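Local coordinates for putative lipoprotein (Bacteroides fragilis, PDB 3QNK) that probably binds glycans at the outer membrane, as a SusD-family lipoprotein, although its own ligand is not established, at residues F59-S67 with D487-L495; W271-I281 with D353-W364. All coordinates share one frame; numbering follows the deposited sequence.

Interaction 1 (F59-S67 with D487-L495); sequences FKFNYDMVS and DIRTWNDRL. With PO4 (phosphate ion), chain G.
D64 is the main bump of 59-67 and fits a hollow formed by T490, N492, R494 and L495. Its CG lies anti to the backbone N (chi1 -177°), which carries the carboxylate to the side chains of N492 and R494. R494 grips it side-on with two nitrogens, both on one oxygen. NE reaches D64 OD1 at 2.7 Å on the syn lone pair, while NH2 comes to the same oxygen from above the carboxylate plane. The two flat groups stand nearly at right angles. N492 CB lies against the second oxygen, D64 OD2. L495 is the answering bump, set among F61, D64 and V66. Its CD1 lies over one face of the F61 ring, and its CD2 meets V66 CG2 at 3.9 Å. The tip of F61 also touches W491, CZ to CZ3 at 3.8 Å.

Further along, the N62 amide lies flat over one face of the R489 guanidinium, with the planes 7° apart. The edge of that guanidinium is turned to D487, in a salt bridge from R489 NE to D487 OD2. Q467 bonds both N62 and R489 and so holds the stack from outside. Y63 OH donates to D487 OD1 at 2.6 Å, near a phosphate ion, probably from the crystallisation liquor, which R55 binds and I488 N meets in a weak bond. One backbone bond, T490 N to N62 O at 3.1 Å, pins the middle, and a water bridges F61 O and T490 O.

The contact joins the loop between helices 55-58 and 76-93 to the end of strand 480-488 and the turn after it. Strand 469-475 runs alongside, touching I488 and R489.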
loop_
_atom_site.group_PDB
_atom_site.type_symbol
_atom_site.label_atom_id
_atom_site.label_comp_id
_atom_site.label_asym_id
_atom_site.label_seq_id
_atom_site.Cartn_x
_atom_site.Cartn_y
_atom_site.Cartn_z
ATOM N N PHE B 59 -14.288 -11.174 -3.554
ATOM C CA PHE B 59 -15.540 -11.157 -4.324
ATOM C C PHE B 59 -16.808 -10.858 -3.552
ATOM O O PHE B 59 -17.889 -11.173 -4.064
ATOM C CB PHE B 59 -15.694 -12.456 -5.122
ATOM C CG PHE B 59 -14.483 -12.721 -6.002
ATOM C CD1 PHE B 59 -14.081 -11.798 -6.964
ATOM C CD2 PHE B 59 -13.726 -13.878 -5.843
ATOM C CE1 PHE B 59 -12.950 -12.037 -7.750
ATOM C CE2 PHE B 59 -12.593 -14.109 -6.620
ATOM C CZ PHE B 59 -12.201 -13.181 -7.549
ATOM N N LYS B 60 -16.707 -10.118 -2.420
ATOM C CA LYS B 60 -17.884 -9.753 -1.643
ATOM C C LYS B 60 -18.910 -8.926 -2.463
ATOM O O LYS B 60 -20.121 -9.037 -2.194
ATOM C CB LYS B 60 -17.502 -9.029 -0.357
ATOM C CG LYS B 60 -17.394 -9.983 0.814
ATOM C CD LYS B 60 -16.881 -9.280 2.034
ATOM C CE LYS B 60 -16.698 -10.264 3.140
ATOM N NZ LYS B 60 -16.157 -9.596 4.342
ATOM N N PHE B 61 -18.446 -8.179 -3.501
ATOM C CA PHE B 61 -19.333 -7.370 -4.369
ATOM C C PHE B 61 -20.407 -8.240 -4.996
ATOM O O PHE B 61 -21.587 -7.887 -5.026
ATOM C CB PHE B 61 -18.518 -6.658 -5.487
ATOM C CG PHE B 61 -19.315 -5.937 -6.554
ATOM C CD1 PHE B 61 -19.762 -6.610 -7.695
ATOM C CD2 PHE B 61 -19.600 -4.577 -6.438
ATOM C CE1 PHE B 61 -20.537 -5.950 -8.669
ATOM C CE2 PHE B 61 -20.345 -3.914 -7.433
ATOM C CZ PHE B 61 -20.846 -4.618 -8.514
ATOM N N ASN B 62 -19.983 -9.378 -5.515
ATOM C CA ASN B 62 -20.838 -10.318 -6.218
ATOM C C ASN B 62 -22.049 -10.801 -5.392
ATOM O O ASN B 62 -23.006 -11.296 -5.967
ATOM C CB ASN B 62 -20.003 -11.500 -6.669
ATOM C CG ASN B 62 -19.082 -11.175 -7.818
ATOM O OD1 ASN B 62 -19.372 -10.340 -8.657
ATOM N ND2 ASN B 62 -17.982 -11.881 -7.923
ATOM N N TYR B 63 -22.027 -10.617 -4.076
ATOM C CA TYR B 63 -23.119 -11.049 -3.198
ATOM C C TYR B 63 -23.643 -9.861 -2.355
ATOM O O TYR B 63 -24.330 -10.086 -1.381
ATOM C CB TYR B 63 -22.652 -12.218 -2.293
ATOM C CG TYR B 63 -21.793 -13.238 -3.012
ATOM C CD1 TYR B 63 -22.365 -14.198 -3.855
ATOM C CD2 TYR B 63 -20.396 -13.168 -2.957
ATOM C CE1 TYR B 63 -21.567 -15.113 -4.565
ATOM C CE2 TYR B 63 -19.592 -14.052 -3.697
ATOM C CZ TYR B 63 -20.184 -15.036 -4.471
ATOM O OH TYR B 63 -19.382 -15.910 -5.140
ATOM N N ASP B 64 -23.342 -8.611 -2.755
ATOM C CA ASP B 64 -23.717 -7.367 -2.080
ATOM C C ASP B 64 -23.289 -7.463 -0.593
ATOM O O ASP B 64 -24.093 -7.260 0.319
ATOM C CB ASP B 64 -25.225 -7.037 -2.249
ATOM C CG ASP B 64 -25.649 -5.708 -1.625
ATOM O OD1 ASP B 64 -24.848 -4.742 -1.680
ATOM O OD2 ASP B 64 -26.770 -5.642 -1.060
HETATM N N MSE B 65 -22.021 -7.846 -0.362
HETATM C CA MSE B 65 -21.560 -8.054 1.010
HETATM C C MSE B 65 -20.423 -7.157 1.387
HETATM O O MSE B 65 -19.938 -7.256 2.515
HETATM C CB MSE B 65 -21.242 -9.517 1.259
HETATM C CG MSE B 65 -22.508 -10.253 1.635
HETATM SE SE MSE B 65 -22.559 -12.152 1.783
HETATM C CE MSE B 65 -20.628 -12.654 1.315
ATOM N N VAL B 66 -20.082 -6.185 0.501
ATOM C CA VAL B 66 -19.098 -5.132 0.783
ATOM C C VAL B 66 -19.722 -4.145 1.815
ATOM O O VAL B 66 -20.958 -4.072 1.943
ATOM C CB VAL B 66 -18.652 -4.379 -0.498
ATOM C CG1 VAL B 66 -17.829 -5.287 -1.409
ATOM C CG2 VAL B 66 -19.843 -3.781 -1.228
ATOM N N SER B 67 -18.872 -3.376 2.521
ATOM C CA SER B 67 -19.287 -2.370 3.497
ATOM C C SER B 67 -18.214 -1.313 3.522
ATOM O O SER B 67 -17.217 -1.482 2.837
ATOM C CB SER B 67 -19.489 -3.010 4.874
ATOM O OG SER B 67 -18.321 -3.530 5.503
ATOM N N ASP B 487 -21.962 -19.407 -10.174
ATOM C CA ASP B 487 -22.004 -18.363 -9.153
ATOM C C ASP B 487 -23.436 -17.880 -8.967
ATOM O O ASP B 487 -24.115 -17.548 -9.947
ATOM C CB ASP B 487 -21.081 -17.175 -9.516
ATOM C CG ASP B 487 -20.445 -16.493 -8.317
ATOM O OD1 ASP B 487 -20.599 -17.021 -7.176
ATOM O OD2 ASP B 487 -19.783 -15.420 -8.516
ATOM N N ILE B 488 -23.905 -17.871 -7.709
ATOM C CA ILE B 488 -25.237 -17.379 -7.368
ATOM C C ILE B 488 -25.040 -15.958 -6.812
ATOM O O ILE B 488 -24.844 -15.761 -5.601
ATOM C CB ILE B 488 -26.042 -18.316 -6.421
ATOM C CG1 ILE B 488 -25.841 -19.820 -6.706
ATOM C CG2 ILE B 488 -27.494 -17.908 -6.343
ATOM C CD1 ILE B 488 -26.236 -20.380 -8.034
ATOM N N ARG B 489 -25.022 -14.991 -7.713
ATOM C CA ARG B 489 -24.836 -13.574 -7.369
ATOM C C ARG B 489 -26.167 -12.870 -7.060
ATOM O O ARG B 489 -27.261 -13.363 -7.405
ATOM C CB ARG B 489 -24.103 -12.824 -8.504
ATOM C CG ARG B 489 -22.697 -13.321 -8.689
ATOM C CD ARG B 489 -21.927 -12.575 -9.731
ATOM N NE ARG B 489 -20.629 -13.219 -9.940
ATOM C CZ ARG B 489 -19.753 -12.849 -10.863
ATOM N NH1 ARG B 489 -20.014 -11.829 -11.664
ATOM N NH2 ARG B 489 -18.626 -13.522 -11.021
ATOM N N THR B 490 -26.049 -11.669 -6.484
ATOM C CA THR B 490 -27.203 -10.832 -6.238
ATOM C C THR B 490 -26.810 -9.400 -6.507
ATOM O O THR B 490 -25.644 -9.124 -6.773
ATOM C CB THR B 490 -27.850 -11.052 -4.865
ATOM O OG1 THR B 490 -29.184 -10.503 -4.921
ATOM C CG2 THR B 490 -27.020 -10.469 -3.699
ATOM N N TRP B 491 -27.809 -8.489 -6.442
ATOM C CA TRP B 491 -27.640 -7.067 -6.714
ATOM C C TRP B 491 -28.367 -6.181 -5.696
ATOM O O TRP B 491 -29.366 -6.584 -5.083
ATOM C CB TRP B 491 -28.176 -6.767 -8.131
ATOM C CG TRP B 491 -27.984 -5.331 -8.525
ATOM C CD1 TRP B 491 -28.887 -4.313 -8.390
ATOM C CD2 TRP B 491 -26.746 -4.720 -8.923
ATOM N NE1 TRP B 491 -28.297 -3.115 -8.689
ATOM C CE2 TRP B 491 -26.978 -3.334 -9.014
ATOM C CE3 TRP B 491 -25.452 -5.215 -9.190
ATOM C CZ2 TRP B 491 -25.969 -2.434 -9.380
ATOM C CZ3 TRP B 491 -24.471 -4.332 -9.617
ATOM C CH2 TRP B 491 -24.738 -2.960 -9.719
ATOM N N ASN B 492 -27.845 -4.976 -5.523
ATOM C CA ASN B 492 -28.420 -3.842 -4.801
ATOM C C ASN B 492 -27.930 -2.572 -5.500
ATOM O O ASN B 492 -26.750 -2.485 -5.833
ATOM C CB ASN B 492 -28.096 -3.831 -3.333
ATOM C CG ASN B 492 -28.845 -2.742 -2.620
ATOM O OD1 ASN B 492 -28.459 -1.576 -2.654
ATOM N ND2 ASN B 492 -29.995 -3.075 -2.045
ATOM N N ASP B 493 -28.828 -1.600 -5.717
ATOM C CA ASP B 493 -28.488 -0.384 -6.445
ATOM C C ASP B 493 -27.331 0.422 -5.820
ATOM O O ASP B 493 -26.683 1.162 -6.557
ATOM C CB ASP B 493 -29.727 0.470 -6.640
ATOM C CG ASP B 493 -30.712 -0.090 -7.669
ATOM O OD1 ASP B 493 -30.306 -0.975 -8.483
ATOM O OD2 ASP B 493 -31.849 0.414 -7.730
ATOM N N ARG B 494 -26.979 0.198 -4.531
ATOM C CA ARG B 494 -25.846 0.890 -3.901
ATOM C C ARG B 494 -24.531 0.504 -4.570
ATOM O O ARG B 494 -23.570 1.275 -4.492
ATOM C CB ARG B 494 -25.771 0.600 -2.379
ATOM C CG ARG B 494 -25.386 -0.837 -2.031
ATOM C CD ARG B 494 -25.325 -1.067 -0.562
ATOM N NE ARG B 494 -24.822 -2.406 -0.307
ATOM C CZ ARG B 494 -24.330 -2.822 0.853
ATOM N NH1 ARG B 494 -24.230 -1.987 1.880
ATOM N NH2 ARG B 494 -23.905 -4.067 0.986
ATOM N N LEU B 495 -24.491 -0.689 -5.221
ATOM C CA LEU B 495 -23.337 -1.246 -5.939
ATOM C C LEU B 495 -23.017 -0.475 -7.226
ATOM O O LEU B 495 -22.035 -0.799 -7.913
ATOM C CB LEU B 495 -23.546 -2.730 -6.246
ATOM C CG LEU B 495 -23.699 -3.703 -5.059
ATOM C CD1 LEU B 495 -24.007 -5.079 -5.568
ATOM C CD2 LEU B 495 -22.430 -3.757 -4.163
HETATM P P PO4 G . -21.698 -19.722 -4.653
HETATM O O1 PO4 G . -22.897 -18.541 -4.427
HETATM O O2 PO4 G . -21.485 -20.690 -3.210
HETATM O O3 PO4 G . -22.306 -20.503 -5.878
HETATM O O4 PO4 G . -20.307 -19.227 -5.382
HETATM O O HOH W 1 -23.156 -7.766 -7.464
#

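Interaction 2 (W271-I281 with D353-W364); sequences WGGLGPTQELI and DGSLTGYNVWKW
The backbones of W271-I281 and D353-W364 come close at two places, W271 by D353 (CA to CA 5.2 Å) and G275 by N360 (CA to CA 5.0 Å); G275 CA also points a C-H at Y359 O. Y359 is the large side chain of the contact. I281 CG1 sits over the centre of its ring, 3.7 Å from the centroid and 13° off the normal, a CH-pi contact. P276 O and Q278 OE1 lie at the ring edge. Y359 OH donates to Q278 OE1 at 2.7 Å, in the carbonyl plane and on a lone pair. Q278 bends at chi2 (47°) to bring its amide there. The hydroxyl also bonds Y312, so it has two partners.

P276 packs its CD against Y359 CB, and its carbonyl O takes a bond from T357 OG1 at 2.7 Å. The N-terminus of helix 278-283 is capped by T277, whose OG1 accepts from L280 N. On the other segment, S355 OG accepts from G358 N in an ST motif, and T357 OG1 accepts from Y359 N in an ST turn. These local bonds shape the turn that leads into strand 360-361, which pairs antiparallel with strand 323-324.

N360 ND2 donates to G272 O at 3.0 Å, while N360 OD1 is held by R343. L274 CD1 touches both V361 CG1 and the edge of the W364 indole, 3.7 Å from W364 CZ2. W364 NE1 itself bonds F449 O. At the far end D353 OD2 meets the edge of the W271 ring, 3.3 Å from CE3, with the carboxylate turned almost perpendicular to the indole.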
loop_
_atom_site.group_PDB
_atom_site.type_symbol
_atom_site.label_atom_id
_atom_site.label_comp_id
_atom_site.label_asym_id
_atom_site.label_seq_id
_atom_site.Cartn_x
_atom_site.Cartn_y
_atom_site.Cartn_z
ATOM N N TRP B 271 -2.654 -20.059 -12.838
ATOM C CA TRP B 271 -3.628 -19.955 -11.748
ATOM C C TRP B 271 -5.075 -19.920 -12.266
ATOM O O TRP B 271 -6.007 -19.791 -11.479
ATOM C CB TRP B 271 -3.361 -18.726 -10.838
ATOM C CG TRP B 271 -1.954 -18.595 -10.323
ATOM C CD1 TRP B 271 -1.032 -17.659 -10.693
ATOM C CD2 TRP B 271 -1.300 -19.451 -9.382
ATOM N NE1 TRP B 271 0.166 -17.885 -10.049
ATOM C CE2 TRP B 271 0.031 -18.980 -9.235
ATOM C CE3 TRP B 271 -1.695 -20.598 -8.667
ATOM C CZ2 TRP B 271 0.960 -19.601 -8.384
ATOM C CZ3 TRP B 271 -0.776 -21.208 -7.817
ATOM C CH2 TRP B 271 0.529 -20.703 -7.672
ATOM N N GLY B 272 -5.273 -20.087 -13.557
ATOM C CA GLY B 272 -6.612 -20.109 -14.150
ATOM C C GLY B 272 -7.171 -18.727 -14.389
ATOM O O GLY B 272 -7.473 -18.374 -15.527
ATOM N N GLY B 273 -7.268 -17.945 -13.310
ATOM C CA GLY B 273 -7.736 -16.572 -13.313
ATOM C C GLY B 273 -9.135 -16.435 -13.825
ATOM O O GLY B 273 -10.036 -17.109 -13.325
ATOM N N LEU B 274 -9.314 -15.594 -14.844
ATOM C CA LEU B 274 -10.620 -15.317 -15.450
ATOM C C LEU B 274 -11.259 -16.592 -15.977
ATOM O O LEU B 274 -10.578 -17.423 -16.577
ATOM C CB LEU B 274 -10.472 -14.296 -16.594
ATOM C CG LEU B 274 -10.002 -12.901 -16.218
ATOM C CD1 LEU B 274 -9.297 -12.253 -17.368
ATOM C CD2 LEU B 274 -11.127 -12.064 -15.747
ATOM N N GLY B 275 -12.552 -16.724 -15.751
ATOM C CA GLY B 275 -13.334 -17.862 -16.201
ATOM C C GLY B 275 -14.530 -17.378 -16.993
ATOM O O GLY B 275 -15.582 -17.109 -16.406
ATOM N N PRO B 276 -14.388 -17.200 -18.325
ATOM C CA PRO B 276 -15.542 -16.753 -19.132
ATOM C C PRO B 276 -16.801 -17.583 -18.809
ATOM O O PRO B 276 -16.696 -18.793 -18.602
ATOM C CB PRO B 276 -15.071 -16.974 -20.573
ATOM C CG PRO B 276 -13.594 -16.904 -20.509
ATOM C CD PRO B 276 -13.204 -17.446 -19.172
ATOM N N THR B 277 -17.972 -16.931 -18.708
ATOM C CA THR B 277 -19.232 -17.587 -18.352
ATOM C C THR B 277 -19.948 -18.156 -19.563
ATOM O O THR B 277 -19.720 -17.745 -20.704
ATOM C CB THR B 277 -20.165 -16.563 -17.726
ATOM O OG1 THR B 277 -20.183 -15.439 -18.613
ATOM C CG2 THR B 277 -19.740 -16.130 -16.352
ATOM N N GLN B 278 -20.901 -19.030 -19.311
ATOM C CA GLN B 278 -21.701 -19.554 -20.390
ATOM C C GLN B 278 -22.536 -18.399 -20.984
ATOM O O GLN B 278 -22.739 -18.360 -22.192
ATOM C CB GLN B 278 -22.554 -20.724 -19.890
ATOM C CG GLN B 278 -23.166 -21.557 -20.995
ATOM C CD GLN B 278 -22.151 -21.909 -22.048
ATOM O OE1 GLN B 278 -21.029 -22.348 -21.746
ATOM N NE2 GLN B 278 -22.497 -21.629 -23.295
ATOM N N GLU B 279 -22.894 -17.405 -20.158
ATOM C CA GLU B 279 -23.659 -16.210 -20.586
ATOM C C GLU B 279 -22.881 -15.384 -21.613
ATOM O O GLU B 279 -23.478 -14.876 -22.573
ATOM C CB GLU B 279 -24.036 -15.329 -19.393
ATOM C CG GLU B 279 -25.204 -15.903 -18.619
ATOM C CD GLU B 279 -24.917 -16.966 -17.576
ATOM O OE1 GLU B 279 -23.728 -17.304 -17.368
ATOM O OE2 GLU B 279 -25.897 -17.482 -16.986
ATOM N N LEU B 280 -21.559 -15.276 -21.428
ATOM C CA LEU B 280 -20.726 -14.593 -22.396
ATOM C C LEU B 280 -20.546 -15.460 -23.637
ATOM O O LEU B 280 -20.627 -14.931 -24.747
ATOM C CB LEU B 280 -19.353 -14.210 -21.820
ATOM C CG LEU B 280 -18.353 -13.604 -22.798
ATOM C CD1 LEU B 280 -18.858 -12.262 -23.407
ATOM C CD2 LEU B 280 -17.015 -13.451 -22.150
ATOM N N ILE B 281 -20.320 -16.778 -23.463
ATOM C CA ILE B 281 -20.124 -17.675 -24.598
ATOM C C ILE B 281 -21.367 -17.612 -25.494
ATOM O O ILE B 281 -21.236 -17.504 -26.724
ATOM C CB ILE B 281 -19.758 -19.118 -24.117
ATOM C CG1 ILE B 281 -18.234 -19.279 -23.959
ATOM C CG2 ILE B 281 -20.239 -20.181 -25.099
ATOM C CD1 ILE B 281 -17.563 -18.477 -22.985
ATOM N N ASP B 353 -7.376 -24.233 -8.701
ATOM C CA ASP B 353 -7.046 -23.234 -9.723
ATOM C C ASP B 353 -7.420 -23.708 -11.165
ATOM O O ASP B 353 -7.020 -23.084 -12.145
ATOM C CB ASP B 353 -5.580 -22.764 -9.630
ATOM C CG ASP B 353 -5.171 -22.341 -8.241
ATOM O OD1 ASP B 353 -5.948 -21.567 -7.591
ATOM O OD2 ASP B 353 -4.075 -22.762 -7.796
ATOM N N GLY B 354 -8.224 -24.764 -11.276
ATOM C CA GLY B 354 -8.769 -25.198 -12.554
ATOM C C GLY B 354 -9.970 -24.317 -12.857
ATOM O O GLY B 354 -10.548 -23.712 -11.946
ATOM N N SER B 355 -10.352 -24.197 -14.112
ATOM C CA SER B 355 -11.481 -23.317 -14.461
ATOM C C SER B 355 -12.822 -23.874 -13.902
ATOM O O SER B 355 -13.151 -25.061 -14.066
ATOM C CB SER B 355 -11.555 -23.110 -15.966
ATOM O OG SER B 355 -12.811 -22.583 -16.345
ATOM N N LEU B 356 -13.567 -23.008 -13.214
ATOM C CA LEU B 356 -14.851 -23.378 -12.637
ATOM C C LEU B 356 -15.970 -23.281 -13.672
ATOM O O LEU B 356 -17.027 -23.914 -13.500
ATOM C CB LEU B 356 -15.164 -22.492 -11.435
ATOM C CG LEU B 356 -14.149 -22.565 -10.292
ATOM C CD1 LEU B 356 -14.379 -21.442 -9.312
ATOM C CD2 LEU B 356 -14.131 -23.951 -9.621
ATOM N N THR B 357 -15.719 -22.535 -14.775
ATOM C CA THR B 357 -16.709 -22.336 -15.847
ATOM C C THR B 357 -16.535 -23.252 -17.027
ATOM O O THR B 357 -17.486 -23.391 -17.779
ATOM C CB THR B 357 -16.706 -20.898 -16.342
ATOM O OG1 THR B 357 -15.521 -20.655 -17.119
ATOM C CG2 THR B 357 -16.835 -19.888 -15.200
ATOM N N GLY B 358 -15.333 -23.813 -17.215
ATOM C CA GLY B 358 -14.983 -24.653 -18.351
ATOM C C GLY B 358 -14.334 -23.860 -19.457
ATOM O O GLY B 358 -14.136 -24.376 -20.561
ATOM N N TYR B 359 -13.989 -22.590 -19.151
ATOM C CA TYR B 359 -13.356 -21.643 -20.071
ATOM C C TYR B 359 -12.260 -20.870 -19.380
ATOM O O TYR B 359 -12.314 -20.696 -18.157
ATOM C CB TYR B 359 -14.391 -20.623 -20.632
ATOM C CG TYR B 359 -15.599 -21.259 -21.267
ATOM C CD1 TYR B 359 -15.511 -21.876 -22.511
ATOM C CD2 TYR B 359 -16.816 -21.337 -20.583
ATOM C CE1 TYR B 359 -16.601 -22.547 -23.070
ATOM C CE2 TYR B 359 -17.918 -21.995 -21.139
ATOM C CZ TYR B 359 -17.806 -22.585 -22.393
ATOM O OH TYR B 359 -18.852 -23.249 -22.978
ATOM N N ASN B 360 -11.307 -20.349 -20.176
ATOM C CA ASN B 360 -10.222 -19.447 -19.775
ATOM C C ASN B 360 -10.135 -18.365 -20.816
ATOM O O ASN B 360 -10.604 -18.570 -21.945
ATOM C CB ASN B 360 -8.874 -20.167 -19.630
ATOM C CG ASN B 360 -8.787 -21.079 -18.457
ATOM O OD1 ASN B 360 -9.060 -22.262 -18.568
ATOM N ND2 ASN B 360 -8.377 -20.566 -17.314
ATOM N N VAL B 361 -9.536 -17.222 -20.464
ATOM C CA VAL B 361 -9.364 -16.118 -21.410
ATOM C C VAL B 361 -8.167 -16.424 -22.407
ATOM O O VAL B 361 -7.215 -17.148 -22.056
ATOM C CB VAL B 361 -9.161 -14.781 -20.648
ATOM C CG1 VAL B 361 -7.815 -14.768 -19.910
ATOM C CG2 VAL B 361 -9.247 -13.584 -21.585
ATOM N N TRP B 362 -8.266 -15.904 -23.646
ATOM C CA TRP B 362 -7.174 -15.883 -24.635
ATOM C C TRP B 362 -6.713 -14.369 -24.774
ATOM O O TRP B 362 -5.947 -13.869 -23.924
ATOM C CB TRP B 362 -7.578 -16.509 -25.990
ATOM C CG TRP B 362 -6.407 -16.855 -26.845
ATOM C CD1 TRP B 362 -5.225 -16.182 -26.932
ATOM C CD2 TRP B 362 -6.285 -17.998 -27.707
ATOM N NE1 TRP B 362 -4.367 -16.832 -27.797
ATOM C CE2 TRP B 362 -4.995 -17.947 -28.293
ATOM C CE3 TRP B 362 -7.106 -19.114 -27.976
ATOM C CZ2 TRP B 362 -4.533 -18.936 -29.182
ATOM C CZ3 TRP B 362 -6.657 -20.073 -28.874
ATOM C CH2 TRP B 362 -5.390 -19.975 -29.477
ATOM N N LYS B 363 -7.263 -13.651 -25.798
ATOM C CA LYS B 363 -7.054 -12.239 -26.101
ATOM C C LYS B 363 -5.587 -11.777 -25.914
ATOM O O LYS B 363 -4.738 -12.080 -26.747
ATOM C CB LYS B 363 -8.003 -11.354 -25.265
ATOM C CG LYS B 363 -8.800 -10.389 -26.129
ATOM C CD LYS B 363 -9.177 -9.166 -25.355
ATOM C CE LYS B 363 -10.150 -8.282 -26.099
ATOM N NZ LYS B 363 -11.407 -8.926 -26.549
ATOM N N TRP B 364 -5.295 -11.083 -24.802
ATOM C CA TRP B 364 -3.978 -10.537 -24.500
ATOM C C TRP B 364 -2.991 -11.598 -23.980
ATOM O O TRP B 364 -1.851 -11.229 -23.702
ATOM C CB TRP B 364 -4.078 -9.324 -23.556
ATOM C CG TRP B 364 -5.162 -9.434 -22.526
ATOM C CD1 TRP B 364 -6.427 -8.924 -22.599
ATOM C CD2 TRP B 364 -5.109 -10.207 -21.319
ATOM N NE1 TRP B 364 -7.154 -9.298 -21.481
ATOM C CE2 TRP B 364 -6.369 -10.086 -20.684
ATOM C CE3 TRP B 364 -4.103 -10.972 -20.698
ATOM C CZ2 TRP B 364 -6.641 -10.673 -19.448
ATOM C CZ3 TRP B 364 -4.376 -11.555 -19.475
ATOM C CH2 TRP B 364 -5.634 -11.404 -18.863
#

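In the fold
Along the chain the order is 59-67, 271-281, 353-364 and 487-495. Interaction 2 therefore falls wholly within the 419 residues that separate the segments of interaction 1. The centres are 20 Å apart, the nearest atoms about 6 Å, and the two do not touch. Strand 469-475 links them: I488 and R489 of interaction 1 and Q278, E279 and Y359 of interaction 2 pack on it. The loop before helix 55-58 is shared too, since S46 bonds both R489 and G275. Interaction 1 ties the part matching the starch-binding outer-membrane family to the part matching the SusD family, so early and late chain pack together. Interaction 2 joins two loops within the SusD-family part.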